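Side-chain contacts in botulinum neurotoxin type C1 (Clostridium botulinum, PDB 3R4S), which binds gangliosides on nerve cells through two sites in its receptor-binding domain, probably so that the metalloprotease part of the toxin can enter: residues Gly305-Phe310 with Phe372-Asn377; Phe310-Asn315 with Tyr319-Lys324; Ser382-Ile387 with Ser415-Thr420. All blocks are in the same frame, centred on the assembly; numbering follows the deposited sequence.

Contact 1: residues Gly305-Phe310 with Phe372-Asn377. With SIA (N-acetyl-alpha-neuraminic acid), chain D.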
loop_
_atom_site.group_PDB
_atom_site.type_symbol
_atom_site.label_atom_id
_atom_site.label_comp_id
_atom_site.label_asym_id
_atom_site.label_seq_id
_atom_site.Cartn_x
_atom_site.Cartn_y
_atom_site.Cartn_z
ATOM N N GLY A 305 -9.681 15.796 4.911
ATOM C CA GLY A 305 -10.398 17.043 5.102
ATOM C C GLY A 305 -11.340 17.377 3.957
ATOM O O GLY A 305 -12.182 18.264 4.088
ATOM N N ASP A 306 -11.194 16.685 2.827
ATOM C CA ASP A 306 -12.090 16.895 1.687
ATOM C C ASP A 306 -13.525 16.535 2.074
ATOM O O ASP A 306 -13.743 15.608 2.854
ATOM C CB ASP A 306 -11.646 16.071 0.471
ATOM C CG ASP A 306 -10.484 16.709 -0.278
ATOM O OD1 ASP A 306 -9.979 17.750 0.199
ATOM O OD2 ASP A 306 -10.071 16.173 -1.338
ATOM N N ILE A 307 -14.487 17.299 1.556
ATOM C CA ILE A 307 -15.910 17.026 1.737
ATOM C C ILE A 307 -16.376 16.356 0.456
ATOM O O ILE A 307 -16.030 16.797 -0.641
ATOM C CB ILE A 307 -16.726 18.321 1.917
ATOM C CG1 ILE A 307 -16.105 19.217 2.991
ATOM C CG2 ILE A 307 -18.203 18.001 2.227
ATOM C CD1 ILE A 307 -15.967 18.559 4.324
ATOM N N LEU A 308 -17.160 15.293 0.581
ATOM C CA LEU A 308 -17.454 14.478 -0.583
ATOM C C LEU A 308 -18.720 13.655 -0.377
ATOM O O LEU A 308 -19.337 13.703 0.692
ATOM C CB LEU A 308 -16.236 13.588 -0.912
ATOM C CG LEU A 308 -15.661 12.751 0.239
ATOM C CD1 LEU A 308 -16.567 11.565 0.541
ATOM C CD2 LEU A 308 -14.242 12.252 -0.046
ATOM N N TYR A 309 -19.123 12.920 -1.410
ATOM C CA TYR A 309 -20.228 11.974 -1.281
ATOM C C TYR A 309 -19.928 10.784 -2.176
ATOM O O TYR A 309 -18.952 10.806 -2.924
ATOM C CB TYR A 309 -21.575 12.624 -1.638
ATOM C CG TYR A 309 -21.689 13.073 -3.083
ATOM C CD1 TYR A 309 -22.223 12.233 -4.055
ATOM C CD2 TYR A 309 -21.266 14.339 -3.473
ATOM C CE1 TYR A 309 -22.342 12.648 -5.383
ATOM C CE2 TYR A 309 -21.374 14.766 -4.795
ATOM C CZ TYR A 309 -21.911 13.916 -5.748
ATOM O OH TYR A 309 -22.008 14.333 -7.067
ATOM N N PHE A 310 -20.749 9.743 -2.095
ATOM C CA PHE A 310 -20.491 8.514 -2.844
ATOM C C PHE A 310 -21.660 8.142 -3.763
ATOM O O PHE A 310 -22.814 8.171 -3.338
ATOM C CB PHE A 310 -20.238 7.355 -1.869
ATOM C CG PHE A 310 -19.079 7.583 -0.921
ATOM C CD1 PHE A 310 -17.777 7.279 -1.303
ATOM C CD2 PHE A 310 -19.298 8.081 0.361
ATOM C CE1 PHE A 310 -16.703 7.486 -0.425
ATOM C CE2 PHE A 310 -18.240 8.279 1.248
ATOM C CZ PHE A 310 -16.937 7.988 0.849
ATOM N N PHE A 372 -16.289 10.416 7.960
ATOM C CA PHE A 372 -17.083 11.060 8.975
ATOM C C PHE A 372 -18.291 11.717 8.330
ATOM O O PHE A 372 -18.175 12.318 7.259
ATOM C CB PHE A 372 -16.247 12.129 9.679
ATOM C CG PHE A 372 -15.062 11.577 10.427
ATOM C CD1 PHE A 372 -15.162 11.264 11.779
ATOM C CD2 PHE A 372 -13.860 11.347 9.774
ATOM C CE1 PHE A 372 -14.076 10.748 12.471
ATOM C CE2 PHE A 372 -12.760 10.835 10.457
ATOM C CZ PHE A 372 -12.866 10.538 11.806
ATOM N N LYS A 373 -19.442 11.603 8.988
ATOM C CA LYS A 373 -20.650 12.302 8.553
ATOM C C LYS A 373 -20.476 13.798 8.762
ATOM O O LYS A 373 -20.092 14.241 9.845
ATOM C CB LYS A 373 -21.877 11.809 9.314
ATOM C CG LYS A 373 -23.181 12.419 8.783
ATOM C CD LYS A 373 -23.536 11.855 7.395
ATOM C CE LYS A 373 -24.693 12.632 6.749
ATOM N NZ LYS A 373 -24.249 13.981 6.271
ATOM N N SER A 374 -20.752 14.574 7.719
ATOM C CA SER A 374 -20.406 15.984 7.709
ATOM C C SER A 374 -21.531 16.823 7.130
ATOM O O SER A 374 -22.354 16.312 6.384
ATOM C CB SER A 374 -19.154 16.174 6.848
ATOM O OG SER A 374 -18.777 17.536 6.741
ATOM N N ASN A 375 -21.555 18.114 7.461
ATOM C CA ASN A 375 -22.404 19.054 6.733
ATOM C C ASN A 375 -21.628 19.640 5.539
ATOM O O ASN A 375 -20.465 19.285 5.313
ATOM C CB ASN A 375 -22.974 20.151 7.653
ATOM C CG ASN A 375 -21.903 21.104 8.173
ATOM O OD1 ASN A 375 -20.727 20.746 8.278
ATOM N ND2 ASN A 375 -22.308 22.325 8.498
ATOM N N PHE A 376 -22.259 20.535 4.782
ATOM C CA PHE A 376 -21.680 21.004 3.513
ATOM C C PHE A 376 -20.314 21.669 3.641
ATOM O O PHE A 376 -19.470 21.515 2.768
ATOM C CB PHE A 376 -22.641 21.956 2.791
ATOM C CG PHE A 376 -22.693 23.335 3.395
ATOM C CD1 PHE A 376 -21.997 24.386 2.811
ATOM C CD2 PHE A 376 -23.417 23.575 4.554
ATOM C CE1 PHE A 376 -22.036 25.661 3.362
ATOM C CE2 PHE A 376 -23.456 24.840 5.115
ATOM C CZ PHE A 376 -22.766 25.889 4.516
ATOM N N ASN A 377 -20.092 22.413 4.720
ATOM C CA ASN A 377 -18.826 23.135 4.882
ATOM C C ASN A 377 -17.865 22.477 5.868
ATOM O O ASN A 377 -16.802 23.025 6.161
ATOM C CB ASN A 377 -19.076 24.588 5.288
ATOM C CG ASN A 377 -19.784 24.706 6.621
ATOM O OD1 ASN A 377 -19.876 23.735 7.376
ATOM N ND2 ASN A 377 -20.297 25.899 6.922
HETATM C C1 SIA D . -23.009 12.734 -9.973
HETATM C C2 SIA D . -23.399 14.149 -10.340
HETATM C C3 SIA D . -23.942 14.232 -11.768
HETATM C C4 SIA D . -25.368 13.730 -11.911
HETATM C C5 SIA D . -26.250 14.325 -10.829
HETATM C C6 SIA D . -25.636 14.015 -9.469
HETATM C C7 SIA D . -26.476 14.510 -8.295
HETATM C C8 SIA D . -25.780 14.186 -6.975
HETATM C C9 SIA D . -26.716 14.421 -5.794
HETATM C C10 SIA D . -28.650 14.180 -11.092
HETATM C C11 SIA D . -29.870 13.297 -11.140
HETATM N N5 SIA D . -27.483 13.561 -10.896
HETATM O O1A SIA D . -22.959 12.435 -8.751
HETATM O O1B SIA D . -22.737 11.915 -10.884
HETATM O O2 SIA D . -22.223 14.959 -10.234
HETATM O O4 SIA D . -25.883 14.111 -13.190
HETATM O O6 SIA D . -24.346 14.623 -9.380
HETATM O O7 SIA D . -26.637 15.932 -8.392
HETATM O O8 SIA D . -25.320 12.821 -6.976
HETATM O O9 SIA D . -27.677 13.361 -5.789
HETATM O O10 SIA D . -28.721 15.394 -11.220
#

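Contact 2: residues Phe310-Asn315 with Tyr319-Lys324. With SIA (N-acetyl-alpha-neuraminic acid), chain D; SLB (N-acetyl-beta-neuraminic acid), chain C.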
loop_
_atom_site.group_PDB
_atom_site.type_symbol
_atom_site.label_atom_id
_atom_site.label_comp_id
_atom_site.label_asym_id
_atom_site.label_seq_id
_atom_site.Cartn_x
_atom_site.Cartn_y
_atom_site.Cartn_z
ATOM N N PHE A 310 -20.749 9.743 -2.095
ATOM C CA PHE A 310 -20.491 8.514 -2.844
ATOM C C PHE A 310 -21.660 8.142 -3.763
ATOM O O PHE A 310 -22.814 8.171 -3.338
ATOM C CB PHE A 310 -20.238 7.355 -1.869
ATOM C CG PHE A 310 -19.079 7.583 -0.921
ATOM C CD1 PHE A 310 -17.777 7.279 -1.303
ATOM C CD2 PHE A 310 -19.298 8.081 0.361
ATOM C CE1 PHE A 310 -16.703 7.486 -0.425
ATOM C CE2 PHE A 310 -18.240 8.279 1.248
ATOM C CZ PHE A 310 -16.937 7.988 0.849
ATOM N N ASP A 311 -21.348 7.767 -5.003
ATOM C CA ASP A 311 -22.328 7.224 -5.946
ATOM C C ASP A 311 -22.176 5.724 -6.077
ATOM O O ASP A 311 -21.060 5.196 -6.039
ATOM C CB ASP A 311 -22.133 7.823 -7.334
ATOM C CG ASP A 311 -22.512 9.274 -7.393
ATOM O OD1 ASP A 311 -23.282 9.719 -6.512
ATOM O OD2 ASP A 311 -22.034 9.966 -8.315
ATOM N N MET A 312 -23.308 5.041 -6.231
ATOM C CA MET A 312 -23.325 3.631 -6.589
ATOM C C MET A 312 -24.367 3.382 -7.694
ATOM O O MET A 312 -25.513 3.832 -7.605
ATOM C CB MET A 312 -23.626 2.766 -5.369
ATOM C CG MET A 312 -23.683 1.276 -5.672
ATOM S SD MET A 312 -24.070 0.289 -4.220
ATOM C CE MET A 312 -22.555 0.450 -3.265
ATOM N N THR A 313 -23.963 2.681 -8.745
ATOM C CA THR A 313 -24.883 2.386 -9.839
ATOM C C THR A 313 -25.313 0.925 -9.799
ATOM O O THR A 313 -24.479 0.017 -9.766
ATOM C CB THR A 313 -24.263 2.722 -11.206
ATOM O OG1 THR A 313 -24.134 4.145 -11.330
ATOM C CG2 THR A 313 -25.143 2.208 -12.333
ATOM N N ILE A 314 -26.621 0.707 -9.773
ATOM C CA ILE A 314 -27.182 -0.639 -9.820
ATOM C C ILE A 314 -28.250 -0.706 -10.911
ATOM O O ILE A 314 -29.133 0.155 -10.976
ATOM C CB ILE A 314 -27.825 -1.020 -8.486
ATOM C CG1 ILE A 314 -26.800 -0.921 -7.358
ATOM C CG2 ILE A 314 -28.433 -2.418 -8.568
ATOM C CD1 ILE A 314 -27.396 -1.107 -5.984
ATOM N N ASN A 315 -28.160 -1.718 -11.771
ATOM C CA ASN A 315 -29.111 -1.884 -12.870
ATOM C C ASN A 315 -29.326 -0.579 -13.627
ATOM O O ASN A 315 -30.463 -0.185 -13.904
ATOM C CB ASN A 315 -30.445 -2.440 -12.355
ATOM C CG ASN A 315 -30.301 -3.832 -11.749
ATOM O OD1 ASN A 315 -31.013 -4.192 -10.807
ATOM N ND2 ASN A 315 -29.368 -4.619 -12.282
ATOM N N TYR A 319 -27.371 5.880 -7.679
ATOM C CA TYR A 319 -27.775 6.306 -6.343
ATOM C C TYR A 319 -26.671 7.078 -5.608
ATOM O O TYR A 319 -25.525 7.109 -6.044
ATOM C CB TYR A 319 -28.116 5.084 -5.499
ATOM C CG TYR A 319 -29.196 4.184 -6.058
ATOM C CD1 TYR A 319 -30.522 4.324 -5.660
ATOM C CD2 TYR A 319 -28.885 3.175 -6.960
ATOM C CE1 TYR A 319 -31.512 3.490 -6.157
ATOM C CE2 TYR A 319 -29.864 2.338 -7.462
ATOM C CZ TYR A 319 -31.177 2.499 -7.057
ATOM O OH TYR A 319 -32.152 1.667 -7.555
ATOM N N ASN A 320 -27.037 7.691 -4.485
ATOM C CA ASN A 320 -26.078 8.203 -3.515
ATOM C C ASN A 320 -26.158 7.314 -2.286
ATOM O O ASN A 320 -27.248 6.895 -1.889
ATOM C CB ASN A 320 -26.449 9.619 -3.059
ATOM C CG ASN A 320 -26.419 10.634 -4.184
ATOM O OD1 ASN A 320 -27.336 11.443 -4.322
ATOM N ND2 ASN A 320 -25.356 10.614 -4.980
ATOM N N LEU A 321 -25.023 7.041 -1.660
ATOM C CA LEU A 321 -25.060 6.516 -0.306
ATOM C C LEU A 321 -25.596 7.645 0.558
ATOM O O LEU A 321 -25.327 8.822 0.291
ATOM C CB LEU A 321 -23.659 6.101 0.161
ATOM C CG LEU A 321 -23.183 4.697 -0.202
ATOM C CD1 LEU A 321 -23.105 4.504 -1.714
ATOM C CD2 LEU A 321 -21.833 4.426 0.447
ATOM N N PHE A 322 -26.372 7.306 1.579
ATOM C CA PHE A 322 -26.890 8.339 2.465
ATOM C C PHE A 322 -27.133 7.785 3.852
ATOM O O PHE A 322 -27.350 6.587 4.027
ATOM C CB PHE A 322 -28.170 9.000 1.900
ATOM C CG PHE A 322 -29.455 8.217 2.159
ATOM C CD1 PHE A 322 -29.677 6.993 1.547
ATOM C CD2 PHE A 322 -30.445 8.739 2.984
ATOM C CE1 PHE A 322 -30.851 6.279 1.777
ATOM C CE2 PHE A 322 -31.628 8.041 3.215
ATOM C CZ PHE A 322 -31.834 6.812 2.613
ATOM N N MET A 323 -27.076 8.664 4.843
ATOM C CA MET A 323 -27.360 8.257 6.203
ATOM C C MET A 323 -28.867 8.282 6.409
ATOM O O MET A 323 -29.493 9.337 6.346
ATOM C CB MET A 323 -26.672 9.178 7.202
ATOM C CG MET A 323 -26.712 8.631 8.618
ATOM S SD MET A 323 -26.116 9.785 9.868
ATOM C CE MET A 323 -27.362 11.066 9.812
ATOM N N LYS A 324 -29.445 7.113 6.633
ATOM C CA LYS A 324 -30.879 7.017 6.875
ATOM C C LYS A 324 -31.190 7.581 8.246
ATOM O O LYS A 324 -30.297 7.744 9.076
ATOM C CB LYS A 324 -31.337 5.568 6.861
ATOM C CG LYS A 324 -31.439 4.888 5.513
ATOM C CD LYS A 324 -32.156 3.551 5.735
ATOM C CE LYS A 324 -32.229 2.675 4.508
ATOM N NZ LYS A 324 -32.614 1.289 4.926
HETATM C C1 SIA D . -23.009 12.734 -9.973
HETATM C C2 SIA D . -23.399 14.149 -10.340
HETATM C C3 SIA D . -23.942 14.232 -11.768
HETATM C C4 SIA D . -25.368 13.730 -11.911
HETATM C C5 SIA D . -26.250 14.325 -10.829
HETATM C C6 SIA D . -25.636 14.015 -9.469
HETATM C C7 SIA D . -26.476 14.510 -8.295
HETATM C C8 SIA D . -25.780 14.186 -6.975
HETATM C C9 SIA D . -26.716 14.421 -5.794
HETATM C C10 SIA D . -28.650 14.180 -11.092
HETATM C C11 SIA D . -29.870 13.297 -11.140
HETATM N N5 SIA D . -27.483 13.561 -10.896
HETATM O O1A SIA D . -22.959 12.435 -8.751
HETATM O O1B SIA D . -22.737 11.915 -10.884
HETATM O O2 SIA D . -22.223 14.959 -10.234
HETATM O O4 SIA D . -25.883 14.111 -13.190
HETATM O O6 SIA D . -24.346 14.623 -9.380
HETATM O O7 SIA D . -26.637 15.932 -8.392
HETATM O O8 SIA D . -25.320 12.821 -6.976
HETATM O O9 SIA D . -27.677 13.361 -5.789
HETATM O O10 SIA D . -28.721 15.394 -11.220
HETATM C C1 SLB C . -32.073 -8.738 -6.426
HETATM C C2 SLB C . -31.908 -7.256 -6.634
HETATM C C3 SLB C . -30.553 -6.820 -6.063
HETATM C C4 SLB C . -30.394 -5.304 -6.131
HETATM C C5 SLB C . -31.530 -4.658 -5.370
HETATM C C6 SLB C . -32.869 -5.117 -5.955
HETATM C C7 SLB C . -33.986 -4.570 -5.079
HETATM C C8 SLB C . -35.357 -4.769 -5.746
HETATM C C9 SLB C . -36.483 -4.177 -4.905
HETATM C C10 SLB C . -31.453 -2.283 -4.752
HETATM C C11 SLB C . -31.368 -0.888 -5.290
HETATM N N5 SLB C . -31.448 -3.237 -5.684
HETATM O O1A SLB C . -32.361 -9.182 -5.290
HETATM O O1B SLB C . -31.889 -9.480 -7.417
HETATM O O2 SLB C . -31.927 -7.021 -8.046
HETATM O O4 SLB C . -29.155 -4.901 -5.539
HETATM O O6 SLB C . -33.000 -6.551 -6.023
HETATM O O7 SLB C . -33.908 -5.277 -3.827
HETATM O O8 SLB C . -35.372 -4.170 -7.051
HETATM O O9 SLB C . -36.849 -5.136 -3.906
HETATM O O10 SLB C . -31.516 -2.520 -3.550
HETATM O O HOH W 1 -22.732 9.731 -0.102
HETATM O O HOH W 2 -31.607 -0.032 -9.555
#

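Contact 3: residues Ser382-Ile387 with Ser415-Thr420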
loop_
_atom_site.group_PDB
_atom_site.type_symbol
_atom_site.label_atom_id
_atom_site.label_comp_id
_atom_site.label_asym_id
_atom_site.label_seq_id
_atom_site.Cartn_x
_atom_site.Cartn_y
_atom_site.Cartn_z
ATOM N N SER A 382 -20.601 15.077 12.610
ATOM C CA SER A 382 -21.577 14.550 13.559
ATOM C C SER A 382 -21.448 13.060 13.847
ATOM O O SER A 382 -22.158 12.531 14.707
ATOM C CB SER A 382 -22.995 14.833 13.060
ATOM O OG SER A 382 -23.186 14.287 11.764
ATOM N N GLY A 383 -20.566 12.375 13.128
ATOM C CA GLY A 383 -20.461 10.939 13.296
ATOM C C GLY A 383 -19.367 10.284 12.481
ATOM O O GLY A 383 -18.706 10.926 11.660
ATOM N N ILE A 384 -19.183 8.987 12.707
ATOM C CA ILE A 384 -18.146 8.228 12.011
ATOM C C ILE A 384 -18.772 6.993 11.373
ATOM O O ILE A 384 -19.677 6.386 11.946
ATOM C CB ILE A 384 -17.006 7.804 12.987
ATOM C CG1 ILE A 384 -15.756 7.354 12.224
ATOM C CG2 ILE A 384 -17.488 6.722 13.973
ATOM C CD1 ILE A 384 -14.557 7.102 13.127
ATOM N N CYS A 385 -18.293 6.623 10.190
ATOM C CA CYS A 385 -18.794 5.431 9.498
ATOM C C CYS A 385 -18.212 4.155 10.075
ATOM O O CYS A 385 -16.998 4.026 10.232
ATOM C CB CYS A 385 -18.495 5.507 7.997
ATOM S SG CYS A 385 -19.433 6.815 7.188
ATOM N N SER A 386 -19.090 3.211 10.381
ATOM C CA SER A 386 -18.689 1.934 10.939
ATOM C C SER A 386 -19.485 0.831 10.236
ATOM O O SER A 386 -20.036 1.047 9.160
ATOM C CB SER A 386 -18.943 1.925 12.452
ATOM O OG SER A 386 -18.372 0.778 13.054
ATOM N N ILE A 387 -19.553 -0.337 10.856
ATOM C CA ILE A 387 -20.194 -1.496 10.265
ATOM C C ILE A 387 -20.714 -2.364 11.412
ATOM O O ILE A 387 -20.121 -2.392 12.493
ATOM C CB ILE A 387 -19.190 -2.289 9.405
ATOM C CG1 ILE A 387 -19.888 -3.394 8.618
ATOM C CG2 ILE A 387 -18.052 -2.864 10.269
ATOM C CD1 ILE A 387 -19.000 -4.039 7.550
ATOM N N SER A 415 -15.496 7.747 20.881
ATOM C CA SER A 415 -15.171 6.474 21.520
ATOM C C SER A 415 -14.878 5.365 20.501
ATOM O O SER A 415 -14.315 4.324 20.853
ATOM C CB SER A 415 -16.300 6.039 22.458
ATOM O OG SER A 415 -17.462 5.689 21.728
ATOM N N LEU A 416 -15.236 5.595 19.238
ATOM C CA LEU A 416 -15.044 4.590 18.190
ATOM C C LEU A 416 -13.806 4.872 17.340
ATOM O O LEU A 416 -13.471 4.107 16.441
ATOM C CB LEU A 416 -16.288 4.557 17.298
ATOM C CG LEU A 416 -16.826 3.231 16.760
ATOM C CD1 LEU A 416 -16.913 2.186 17.863
ATOM C CD2 LEU A 416 -18.191 3.455 16.106
ATOM N N LEU A 417 -13.120 5.973 17.627
ATOM C CA LEU A 417 -12.041 6.451 16.759
ATOM C C LEU A 417 -10.903 5.469 16.584
ATOM O O LEU A 417 -10.236 5.461 15.547
ATOM C CB LEU A 417 -11.489 7.781 17.273
ATOM C CG LEU A 417 -12.313 8.998 16.868
ATOM C CD1 LEU A 417 -11.815 10.256 17.567
ATOM C CD2 LEU A 417 -12.270 9.166 15.355
ATOM N N GLU A 418 -10.658 4.654 17.604
ATOM C CA GLU A 418 -9.557 3.701 17.554
ATOM C C GLU A 418 -10.018 2.337 17.037
ATOM O O GLU A 418 -9.227 1.397 16.965
ATOM C CB GLU A 418 -8.921 3.538 18.940
ATOM C CG GLU A 418 -8.344 4.825 19.527
ATOM C CD GLU A 418 -7.302 5.456 18.615
ATOM O OE1 GLU A 418 -6.254 4.818 18.353
ATOM O OE2 GLU A 418 -7.533 6.592 18.150
ATOM N N SER A 419 -11.293 2.216 16.681
ATOM C CA SER A 419 -11.799 0.922 16.203
ATOM C C SER A 419 -11.426 0.662 14.748
ATOM O O SER A 419 -11.654 1.506 13.885
ATOM C CB SER A 419 -13.313 0.837 16.351
ATOM O OG SER A 419 -13.811 -0.331 15.704
ATOM N N THR A 420 -10.872 -0.513 14.480
ATOM C CA THR A 420 -10.601 -0.944 13.114
ATOM C C THR A 420 -11.897 -1.066 12.293
ATOM O O THR A 420 -11.885 -1.015 11.060
ATOM C CB THR A 420 -9.827 -2.285 13.101
ATOM O OG1 THR A 420 -8.508 -2.077 13.622
ATOM C CG2 THR A 420 -9.689 -2.797 11.674
#

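Contact 1: residues Gly305-Phe310 with Phe372-Asn377
Ile307 meets the bend at Ser374-Phe376 by van der Waals packing alone. Its CG2, anti to the backbone N, faces two carbonyls and lies 3.8 Å from Phe376 O. The CD1 methyl of Ile307, at the end of the other branch, sits 3.8 Å from Ser374 OG. These are methyls against oxygens; about 132 Å² is buried, both sides summed.

Within 372-377, Ser374 OG gives its proton to Asn375 O at 2.8 Å, in the carbonyl plane and on a lone pair, and Lys373 NZ reaches Ser374 O weakly. Two groups also bond outside the segment: Lys373 NZ to Asp352 O and Ile355 O, and Asn375 OD1, which accepts from Asn380 N.

The ligand contact belongs to Tyr309. Its OH donates to the carboxylate oxygen O1A of N-acetyl-alpha-neuraminic acid at 2.7 Å, and O1A lies in the plane of the ring, at its edge; Asn320, Gln346 and Thr347 also bond to the sugar.

Strand 356-362 pairs with both 307-314 and 367-374 in the C-terminal sheet, and its Gln357 touches Ile307 and Ser374. Strand 307-314 also pairs, along its opposite edge, with strand 288-292.

Contact 2: residues Phe310-Asn315 with Tyr319-Lys324
Asp311 and Asn320 stand side by side across the hairpin and point the same way, with carboxylate and amide planes 30° apart. Both have CG anti to the carbonyl carbon, which carries the two flat ends out together; Asp311 OD1 comes to 2.7 Å from Asn320 ND2. The same ND2 donates almost straight to O8 of N-acetyl-alpha-neuraminic acid at 3.0 Å; the bond from the sugar's O9 to Asn320 OD1 is modelled so short that its length is doubtful. Asp311 OD2 lies 2.7 Å from O1A of N-acetyl-alpha-neuraminic acid, so one of the two acids probably holds a proton.

Strands 310-314 and 319-323 form a beta hairpin of the trefoil-type C-terminal domain, strongly twisted at 128° between their directions. Asp311-Asn320 is its non-hydrogen-bonded pair; Met312-Tyr319, the hydrogen-bonded one, is joined in both directions by backbone N and O.

Tyr319 projects from the other face of the sheet. Its CE2 packs 4.1 Å from Ile314 CB, Met312 O lies in the ring plane at the edge, and a water links its OH to Ile314 O. C11 of N-acetyl-beta-neuraminic acid comes to 3.5 Å from Tyr319 OH.

Leu321 CD1 packs against two beta carbons, 4.0 Å from Phe310 CB and 4.1 Å from Met312 CB. A second water bridges Phe310 N and Leu321 O.

Contact 3: residues Ser382-Ile387 with Ser415-Thr420
Ile384 and Leu417 meet beside the ring of Phe372, the flat group that both of them touch. Ile384 CD1 stands to one side of the ring plane, out beyond the rim, 3.7 Å from Phe372 CE1; Leu417 CD2 lies at the ring edge, nearly in the plane. Between the two segments themselves there is no ring, amide or carboxylate in play, and everything rests on methyl and methylene groups. Ile384 uses two branches. With CG1 anti to the backbone N (chi1 -165°), the long arm extends until CD1 is 3.8 Å from Leu417 CD2, while the short CG2 branch faces Leu416 CD2 at 4.0 Å. In both pairs the side chains run at a slant to one another.

Leu416 CD2 is shared: it also packs 4.0 Å from Ser386 CB, so one methyl bridges two residues on the same face of strand 381-392. Here the loop between strands 401-409 and 424-428 of the trefoil-type domain folds over the face of the sheet that carries Ile384 and Ser386. It does so through a type I turn from Leu416 to Ser419, closed by Ser419 N donating to Leu416 O at 2.9 Å.

Two polar bonds tie the loop to strands of the sheet: Leu417 O accepts from Gln370 NE2, and Ser386 OG is hydrogen-bonded to Ser421 OG. Others are local to the loop, Ser419 O with Thr422 OG1 and Ser419 OG with Ser421 OG.

In the fold
All three contacts involve strands of one antiparallel sheet in the C-terminal receptor-binding domain; in contact 3 a loop packs on it. Contacts 1 and 2 have centres about 15 Å apart and share Phe310 on strand 307-314; contact 2, a local hairpin, falls within the chain span that contact 1 closes. Both reach the N-acetyl-alpha-neuraminic acid, and Tyr309 CD1 lies 3.6 Å from Asn320 ND2, while contact 2 alone borders the second sugar. Contact 3 comes later, its centre about 15 Å from contact 1 and about 21 Å from contact 2. Probable backbone hydrogen bonds, Lys373 N to Gly383 O and Ser382 N to Lys373 O, join neighbouring strands 367-374 and 381-392. Contact 3 touches neither sugar.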